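Local coordinates for putative diflavin flavoprotein A 5 (Nostoc sp. PCC 7120, PDB 4FEK), which probably carries electrons from NADH to oxygen, reducing it to water, and is represented here by its N-terminal metallo-beta-lactamase-like domain, at residues A[142-147]-A[164-169]; A[5-10]-A[61-66]. All coordinates share one frame; numbering follows the deposited sequence.

Interaction 1 (A[142-147]-A[164-169])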
ATOM      1  N   LYS A 142       7.720  -0.142  21.127  1.00 31.43           N
ATOM      2  CA  LYS A 142       7.743   1.321  21.234  1.00 32.77           C
ATOM      3  C   LYS A 142       6.382   1.983  20.971  1.00 35.24           C
ATOM      4  O   LYS A 142       6.302   3.178  20.636  1.00 31.40           O
ATOM      5  CB  LYS A 142       8.836   1.907  20.328  1.00 27.08           C
ATOM      6  CG  LYS A 142      10.237   1.463  20.747  1.00 31.78           C
ATOM      7  CD  LYS A 142      11.289   1.767  19.682  1.00 34.38           C
ATOM      8  CE  LYS A 142      12.670   1.261  20.117  1.00 38.30           C
ATOM      9  NZ  LYS A 142      13.772   1.788  19.238  1.00 38.41           N
ATOM     10  N   GLY A 143       5.320   1.197  21.117  1.00 35.57           N
ATOM     11  CA  GLY A 143       3.972   1.689  20.933  1.00 33.55           C
ATOM     12  C   GLY A 143       3.385   1.349  19.576  1.00 31.20           C
ATOM     13  O   GLY A 143       2.187   1.511  19.363  1.00 29.81           O
ATOM     14  N   HIS A 144       4.221   0.865  18.663  1.00 24.73           N
ATOM     15  CA  HIS A 144       3.782   0.588  17.296  1.00 25.07           C
ATOM     16  C   HIS A 144       3.051  -0.735  17.226  1.00 28.31           C
ATOM     17  O   HIS A 144       3.600  -1.740  16.771  1.00 32.00           O
ATOM     18  CB  HIS A 144       4.952   0.633  16.314  1.00 19.41           C
ATOM     19  CG  HIS A 144       5.587   1.982  16.215  1.00 24.49           C
ATOM     20  ND1 HIS A 144       5.133   2.960  15.352  1.00 20.41           N
ATOM     21  CD2 HIS A 144       6.618   2.533  16.900  1.00 22.82           C
ATOM     22  CE1 HIS A 144       5.869   4.048  15.501  1.00 25.24           C
ATOM     23  NE2 HIS A 144       6.769   3.817  16.443  1.00 23.96           N
ATOM     24  N   VAL A 145       1.823  -0.733  17.734  1.00 24.43           N
ATOM     25  CA  VAL A 145       0.949  -1.883  17.628  1.00 25.38           C
ATOM     26  C   VAL A 145       0.162  -1.737  16.328  1.00 23.53           C
ATOM     27  O   VAL A 145      -0.501  -0.723  16.100  1.00 27.87           O
ATOM     28  CB  VAL A 145      -0.021  -1.963  18.809  1.00 34.65           C
ATOM     29  CG1 VAL A 145      -0.904  -3.197  18.684  1.00 29.68           C
ATOM     30  CG2 VAL A 145       0.741  -1.966  20.136  1.00 35.75           C
ATOM     31  N   LEU A 146       0.254  -2.747  15.472  1.00 22.39           N
ATOM     32  CA  LEU A 146      -0.436  -2.736  14.187  1.00 27.63           C
ATOM     33  C   LEU A 146      -1.778  -3.440  14.279  1.00 22.12           C
ATOM     34  O   LEU A 146      -1.842  -4.588  14.715  1.00 24.18           O
ATOM     35  CB  LEU A 146       0.415  -3.460  13.147  1.00 26.70           C
ATOM     36  CG  LEU A 146       1.381  -2.605  12.329  1.00 28.43           C
ATOM     37  CD1 LEU A 146       1.848  -1.416  13.101  1.00 17.12           C
ATOM     38  CD2 LEU A 146       2.544  -3.442  11.810  1.00 22.65           C
ATOM     39  N   LYS A 147      -2.843  -2.754  13.865  1.00 21.94           N
ATOM     40  CA  LYS A 147      -4.163  -3.369  13.737  1.00 23.00           C
ATOM     41  C   LYS A 147      -4.382  -3.695  12.262  1.00 22.21           C
ATOM     42  O   LYS A 147      -3.942  -2.942  11.399  1.00 21.76           O
ATOM     43  CB  LYS A 147      -5.245  -2.411  14.225  1.00 28.02           C
ATOM     44  CG  LYS A 147      -5.050  -1.983  15.687  1.00 36.52           C
ATOM     45  CD  LYS A 147      -6.305  -1.326  16.254  1.00 38.53           C
ATOM     46  CE  LYS A 147      -6.253  -1.256  17.782  1.00 46.51           C
ATOM     47  NZ  LYS A 147      -7.461  -0.581  18.342  1.00 52.55           N
ATOM     48  N   ASP A 164      -1.350   1.798  12.316  1.00 22.75           N
ATOM     49  CA  ASP A 164      -0.353   1.878  13.380  1.00 18.67           C
ATOM     50  C   ASP A 164      -0.934   2.780  14.449  1.00 20.51           C
ATOM     51  O   ASP A 164      -1.102   3.964  14.237  1.00 20.46           O
ATOM     52  CB  ASP A 164       0.966   2.428  12.841  1.00 17.35           C
ATOM     53  CG  ASP A 164       2.059   2.533  13.921  1.00 22.96           C
ATOM     54  OD1 ASP A 164       1.742   2.507  15.128  1.00 22.91           O
ATOM     55  OD2 ASP A 164       3.249   2.658  13.544  1.00 24.00           O
ATOM     56  N   VAL A 165      -1.272   2.197  15.586  1.00 22.64           N
ATOM     57  CA  VAL A 165      -1.938   2.964  16.647  1.00 31.24           C
ATOM     58  C   VAL A 165      -1.050   4.109  17.161  1.00 32.86           C
ATOM     59  O   VAL A 165      -1.557   5.163  17.531  1.00 27.43           O
ATOM     60  CB  VAL A 165      -2.414   2.063  17.803  1.00 33.08           C
ATOM     61  CG1 VAL A 165      -3.383   1.007  17.284  1.00 29.73           C
ATOM     62  CG2 VAL A 165      -1.242   1.403  18.482  1.00 37.25           C
ATOM     63  N   GLN A 166       0.270   3.929  17.124  1.00 29.17           N
ATOM     64  CA  GLN A 166       1.185   4.955  17.634  1.00 31.89           C
ATOM     65  C   GLN A 166       1.153   6.248  16.808  1.00 29.78           C
ATOM     66  O   GLN A 166       1.137   7.346  17.345  1.00 33.96           O
ATOM     67  CB  GLN A 166       2.621   4.420  17.693  1.00 33.48           C
ATOM     68  CG  GLN A 166       3.627   5.459  18.142  1.00 36.79           C
ATOM     69  CD  GLN A 166       3.375   5.915  19.564  1.00 44.51           C
ATOM     70  OE1 GLN A 166       3.082   5.100  20.444  1.00 45.02           O
ATOM     71  NE2 GLN A 166       3.471   7.222  19.798  1.00 46.06           N
ATOM     72  N   THR A 167       1.151   6.106  15.493  1.00 25.61           N
ATOM     73  CA  THR A 167       1.256   7.253  14.612  1.00 25.32           C
ATOM     74  C   THR A 167      -0.103   7.628  13.991  1.00 22.90           C
ATOM     75  O   THR A 167      -0.233   8.673  13.347  1.00 21.69           O
ATOM     76  CB  THR A 167       2.242   6.946  13.476  1.00 23.93           C
ATOM     77  OG1 THR A 167       1.706   5.890  12.661  1.00 19.71           O
ATOM     78  CG2 THR A 167       3.605   6.496  14.036  1.00 20.67           C
ATOM     79  N   GLN A 168      -1.100   6.769  14.179  1.00 21.18           N
ATOM     80  CA  GLN A 168      -2.432   6.954  13.568  1.00 21.61           C
ATOM     81  C   GLN A 168      -2.377   7.048  12.043  1.00 19.42           C
ATOM     82  O   GLN A 168      -3.160   7.764  11.404  1.00 20.62           O
ATOM     83  CB  GLN A 168      -3.187   8.138  14.186  1.00 23.97           C
ATOM     84  CG  GLN A 168      -3.232   8.031  15.699  1.00 26.45           C
ATOM     85  CD  GLN A 168      -4.160   9.024  16.358  1.00 34.93           C
ATOM     86  OE1 GLN A 168      -4.199  10.196  15.997  1.00 38.36           O
ATOM     87  NE2 GLN A 168      -4.902   8.556  17.348  1.00 34.41           N
ATOM     88  N   ILE A 169      -1.447   6.305  11.465  1.00 17.52           N
ATOM     89  CA  ILE A 169      -1.337   6.222  10.020  1.00 15.66           C
ATOM     90  C   ILE A 169      -2.065   4.952   9.572  1.00 15.24           C
ATOM     91  O   ILE A 169      -1.904   3.882  10.151  1.00 15.52           O
ATOM     92  CB  ILE A 169       0.134   6.164   9.552  1.00 14.09           C
ATOM     93  CG1 ILE A 169       0.857   7.509   9.809  1.00 14.40           C
ATOM     94  CG2 ILE A 169       0.213   5.841   8.078  1.00 13.46           C
ATOM     95  CD1 ILE A 169       2.365   7.463   9.423  1.00 18.60           C
TER

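Interaction 2 (A[5-10]-A[61-66])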
ATOM      1  N   LYS A   5      12.926  12.483 -17.234  1.00 63.16           N
ATOM      2  CA  LYS A   5      13.726  12.193 -16.052  1.00 62.64           C
ATOM      3  C   LYS A   5      13.799  10.681 -15.831  1.00 57.10           C
ATOM      4  O   LYS A   5      12.929   9.944 -16.293  1.00 58.97           O
ATOM      5  CB  LYS A   5      13.127  12.876 -14.819  1.00 65.50           C
ATOM      6  CG  LYS A   5      12.692  14.322 -15.023  1.00 70.21           C
ATOM      7  CD  LYS A   5      12.218  14.931 -13.706  1.00 70.26           C
ATOM      8  CE  LYS A   5      11.564  16.289 -13.899  1.00 73.22           C
ATOM      9  NZ  LYS A   5      11.125  16.879 -12.598  1.00 73.01           N
ATOM     10  N   PRO A   6      14.847  10.209 -15.131  1.00 50.01           N
ATOM     11  CA  PRO A   6      14.940   8.779 -14.824  1.00 43.55           C
ATOM     12  C   PRO A   6      14.085   8.416 -13.609  1.00 33.37           C
ATOM     13  O   PRO A   6      13.696   9.299 -12.849  1.00 35.75           O
ATOM     14  CB  PRO A   6      16.413   8.612 -14.461  1.00 44.02           C
ATOM     15  CG  PRO A   6      16.762   9.919 -13.832  1.00 45.60           C
ATOM     16  CD  PRO A   6      16.043  10.943 -14.675  1.00 47.57           C
ATOM     17  N   ARG A   7      13.819   7.128 -13.427  1.00 25.77           N
ATOM     18  CA  ARG A   7      13.127   6.645 -12.235  1.00 22.82           C
ATOM     19  C   ARG A   7      14.056   6.784 -11.036  1.00 30.81           C
ATOM     20  O   ARG A   7      15.256   6.545 -11.143  1.00 24.75           O
ATOM     21  CB  ARG A   7      12.724   5.184 -12.420  1.00 29.38           C
ATOM     22  CG  ARG A   7      11.784   4.979 -13.588  1.00 30.66           C
ATOM     23  CD  ARG A   7      11.267   3.550 -13.696  1.00 32.69           C
ATOM     24  NE  ARG A   7      10.294   3.475 -14.779  1.00 38.49           N
ATOM     25  CZ  ARG A   7       9.803   2.351 -15.281  1.00 43.13           C
ATOM     26  NH1 ARG A   7      10.191   1.177 -14.800  1.00 42.71           N
ATOM     27  NH2 ARG A   7       8.919   2.406 -16.269  1.00 47.29           N
ATOM     28  N   ASP A   8      13.514   7.190  -9.898  1.00 21.74           N
ATOM     29  CA  ASP A   8      14.332   7.304  -8.679  1.00 22.67           C
ATOM     30  C   ASP A   8      13.499   6.904  -7.460  1.00 26.22           C
ATOM     31  O   ASP A   8      12.306   6.612  -7.581  1.00 23.32           O
ATOM     32  CB  ASP A   8      14.896   8.725  -8.514  1.00 27.35           C
ATOM     33  CG  ASP A   8      13.807   9.790  -8.324  1.00 32.65           C
ATOM     34  OD1 ASP A   8      12.709   9.480  -7.815  1.00 31.92           O
ATOM     35  OD2 ASP A   8      14.057  10.962  -8.673  1.00 33.58           O
ATOM     36  N   VAL A   9      14.108   6.919  -6.283  1.00 21.44           N
ATOM     37  CA  VAL A   9      13.353   6.657  -5.070  1.00 18.80           C
ATOM     38  C   VAL A   9      13.503   7.837  -4.128  1.00 19.18           C
ATOM     39  O   VAL A   9      14.602   8.305  -3.859  1.00 21.06           O
ATOM     40  CB  VAL A   9      13.807   5.338  -4.379  1.00 18.17           C
ATOM     41  CG1 VAL A   9      13.028   5.120  -3.086  1.00 11.70           C
ATOM     42  CG2 VAL A   9      13.614   4.175  -5.323  1.00 19.84           C
ATOM     43  N   GLN A  10      12.378   8.329  -3.637  1.00 14.88           N
ATOM     44  CA  GLN A  10      12.360   9.464  -2.743  1.00 22.09           C
ATOM     45  C   GLN A  10      12.105   8.932  -1.325  1.00 25.39           C
ATOM     46  O   GLN A  10      11.088   8.271  -1.075  1.00 21.41           O
ATOM     47  CB  GLN A  10      11.257  10.408  -3.249  1.00 22.32           C
ATOM     48  CG  GLN A  10      11.076  11.721  -2.562  1.00 27.37           C
ATOM     49  CD  GLN A  10       9.957  12.514  -3.226  1.00 28.24           C
ATOM     50  OE1 GLN A  10       8.924  11.951  -3.602  1.00 22.65           O
ATOM     51  NE2 GLN A  10      10.160  13.808  -3.391  1.00 26.95           N
ATOM     52  N   GLU A  61       8.288  -5.485 -10.053  1.00 23.88           N
ATOM     53  CA  GLU A  61       9.629  -5.760 -10.599  1.00 27.27           C
ATOM     54  C   GLU A  61      10.263  -4.539 -11.268  1.00 28.08           C
ATOM     55  O   GLU A  61      11.481  -4.334 -11.204  1.00 25.84           O
ATOM     56  CB  GLU A  61       9.614  -6.951 -11.581  1.00 32.97           C
ATOM     57  CG  GLU A  61      11.005  -7.241 -12.187  1.00 41.08           C
ATOM     58  CD  GLU A  61      11.113  -8.582 -12.889  1.00 53.17           C
ATOM     59  OE1 GLU A  61      10.077  -9.113 -13.338  1.00 58.72           O
ATOM     60  OE2 GLU A  61      12.245  -9.105 -12.984  1.00 60.62           O
ATOM     61  N   SER A  62       9.424  -3.709 -11.876  1.00 27.60           N
ATOM     62  CA  SER A  62       9.897  -2.566 -12.647  1.00 30.05           C
ATOM     63  C   SER A  62      10.716  -1.590 -11.795  1.00 23.64           C
ATOM     64  O   SER A  62      11.638  -0.923 -12.291  1.00 26.12           O
ATOM     65  CB  SER A  62       8.706  -1.854 -13.295  1.00 34.71           C
ATOM     66  OG  SER A  62       9.130  -0.689 -13.979  1.00 46.37           O
ATOM     67  N   PHE A  63      10.387  -1.531 -10.509  1.00 19.47           N
ATOM     68  CA  PHE A  63      11.058  -0.649  -9.550  1.00 15.17           C
ATOM     69  C   PHE A  63      12.008  -1.424  -8.619  1.00 21.81           C
ATOM     70  O   PHE A  63      12.635  -0.837  -7.735  1.00 20.75           O
ATOM     71  CB  PHE A  63      10.017   0.019  -8.664  1.00 13.70           C
ATOM     72  CG  PHE A  63       9.302   1.173  -9.304  1.00 20.94           C
ATOM     73  CD1 PHE A  63      10.009   2.207  -9.904  1.00 20.68           C
ATOM     74  CD2 PHE A  63       7.915   1.251  -9.251  1.00 20.66           C
ATOM     75  CE1 PHE A  63       9.346   3.293 -10.454  1.00 20.29           C
ATOM     76  CE2 PHE A  63       7.245   2.335  -9.817  1.00 16.87           C
ATOM     77  CZ  PHE A  63       7.975   3.354 -10.413  1.00 20.47           C
HETATM   78  N   MSE A  64      12.101  -2.735  -8.812  1.00 24.09           N
HETATM   79  CA  MSE A  64      12.782  -3.608  -7.856  1.00 25.29           C
HETATM   80  C   MSE A  64      14.202  -3.184  -7.530  1.00 21.87           C
HETATM   81  O   MSE A  64      14.561  -3.070  -6.352  1.00 20.40           O
HETATM   82  CB  MSE A  64      12.822  -5.042  -8.372  1.00 27.79           C
HETATM   83  CG  MSE A  64      13.680  -5.969  -7.531  1.00 33.77           C
HETATM   84 SE   MSE A  64      13.724  -7.779  -8.288  0.89 48.02          SE
HETATM   85  CE  MSE A  64      14.529  -7.378 -10.029  1.00 46.02           C
ATOM     86  N   LYS A  65      15.001  -2.965  -8.569  1.00 22.43           N
ATOM     87  CA  LYS A  65      16.413  -2.649  -8.378  1.00 28.67           C
ATOM     88  C   LYS A  65      16.632  -1.355  -7.610  1.00 21.98           C
ATOM     89  O   LYS A  65      17.364  -1.342  -6.624  1.00 19.72           O
ATOM     90  CB  LYS A  65      17.173  -2.599  -9.704  1.00 35.21           C
ATOM     91  CG  LYS A  65      18.666  -2.327  -9.510  1.00 46.72           C
ATOM     92  CD  LYS A  65      19.403  -2.160 -10.843  1.00 57.30           C
ATOM     93  CE  LYS A  65      20.907  -2.017 -10.649  1.00 64.68           C
ATOM     94  NZ  LYS A  65      21.572  -3.287 -10.229  1.00 68.38           N
ATOM     95  N   ILE A  66      15.989  -0.263  -8.033  1.00 20.09           N
ATOM     96  CA  ILE A  66      16.200   1.001  -7.321  1.00 20.44           C
ATOM     97  C   ILE A  66      15.569   0.985  -5.929  1.00 19.38           C
ATOM     98  O   ILE A  66      16.071   1.625  -5.005  1.00 21.99           O
ATOM     99  CB  ILE A  66      15.727   2.244  -8.120  1.00 19.59           C
ATOM    100  CG1 ILE A  66      14.241   2.152  -8.453  1.00 20.53           C
ATOM    101  CG2 ILE A  66      16.546   2.409  -9.394  1.00 29.42           C
ATOM    102  CD1 ILE A  66      13.707   3.397  -9.142  1.00 20.52           C
TER

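Interaction 1 (A[142-147]-A[164-169])
The carboxylate of Asp164 is gripped at both oxygens, and its partner across the contact is His144. CG of Asp164 stands opposite its own backbone N (chi1 -180°), which carries the group across to the histidine. ND1 of His144 donates its N-H to OD2 of Asp164 over 2.6 Å in a nearly straight bond (173°); the N-H meets the syn lone pair of OD2, and OD2 lies in the imidazole plane, although ring and carboxylate planes are turned 67° apart. The other oxygen, OD1, accepts from the backbone N of Gln166 at 2.9 Å, which closes an Asx turn and helps fix the rotation of the carboxylate. With NE2 bonded to Asn17, both ring nitrogens of the histidine are engaged; the carboxylate would be expected to favour a proton on ND1. Over one face of the ring lies CG of Gln166, a CH-pi contact 4.0 Å from the centroid, while CG2 of Thr167 meets the rim at CE1.

Residues 142-147 lead into strand 145-150, which pairs antiparallel with strand 160-164 in the smaller sheet of the metallo-beta-lactamase fold. Leu146 and Asp164 form a non-hydrogen-bonded pair, and CD1 of the leucine packs on CB of the aspartate. Just beyond it, N of Val165 bonds to O of Val145 at 3.1 Å. Val165 fits just past the end of strand 160-164: its CG2 lies 3.6 Å from CB of Val145, and CG1 meets the extended aliphatic chain of Lys147. Gly143 has a positive phi, at which a residue without a beta carbon escapes crowding against the carbonyl O of Lys142, and OE1 of Gln166 packs 3.6 Å from its CA.

Interaction 2 (A[5-10]-A[61-66])
Arg7 and Phe63 cross at about a right angle where the start of the edge strand 8-15 meets the first turns of helix 61-74, a helix packed against the larger sheet of the metallo-beta-lactamase fold. The arginine chain is extended from CG to NE and passes the phenylalanine with CD 3.8 Å from CE1. Guanidinium and ring planes are inclined by 56°, an oblique meeting rather than a stack. Long and amphipathic, arginine suits this border: its aliphatic part packs beside the aromatic ring while its charged head continues toward Ser62, whose backbone O lies near the guanidinium plane, 3.6 Å from NH1. NE of Arg7 makes a weak hydrogen bond to OG of Ser25. Phe63 itself is buried, its ring also reaching Ala23 and Ser25 of the adjoining strand 18-25.

One turn further along the helix, Ile66 points toward the strand and crosses Val9 obliquely, two beta-branched side chains suited to a compact apolar contact. CG1 of Ile66 sits between the backbone N and the carbonyl carbon (chi1 59°), and from there CD1 extends to CB of Arg7 at 3.9 Å. The intervening Asp8 directs its CB away from the helix, and its carboxylate forms a salt bridge with Arg24. CG2 of Val9 touches CG1 of Ile66 at 3.8 Å and the carbonyl O of Ile66 at 3.6 Å.

How the interactions relate
The two contacts belong to different sheets of the same metallo-beta-lactamase-like domain, with centres 28 Å apart and nearest atoms about 14 Å apart. Interaction 2 joins a strand of the larger sheet to a helix, whereas interaction 1 joins strand 145-150 to the end of strand 160-164 and the loop that follows it. Strand 8-15 connects them: it begins in interaction 2, and farther on its Ala15 touches Thr167 of interaction 1. Asn17, just past that strand, binds His144. Two iron ions per subunit are expected for this protein, as in flavodiiron proteins, but no metal lies in either contact; both are structural packing.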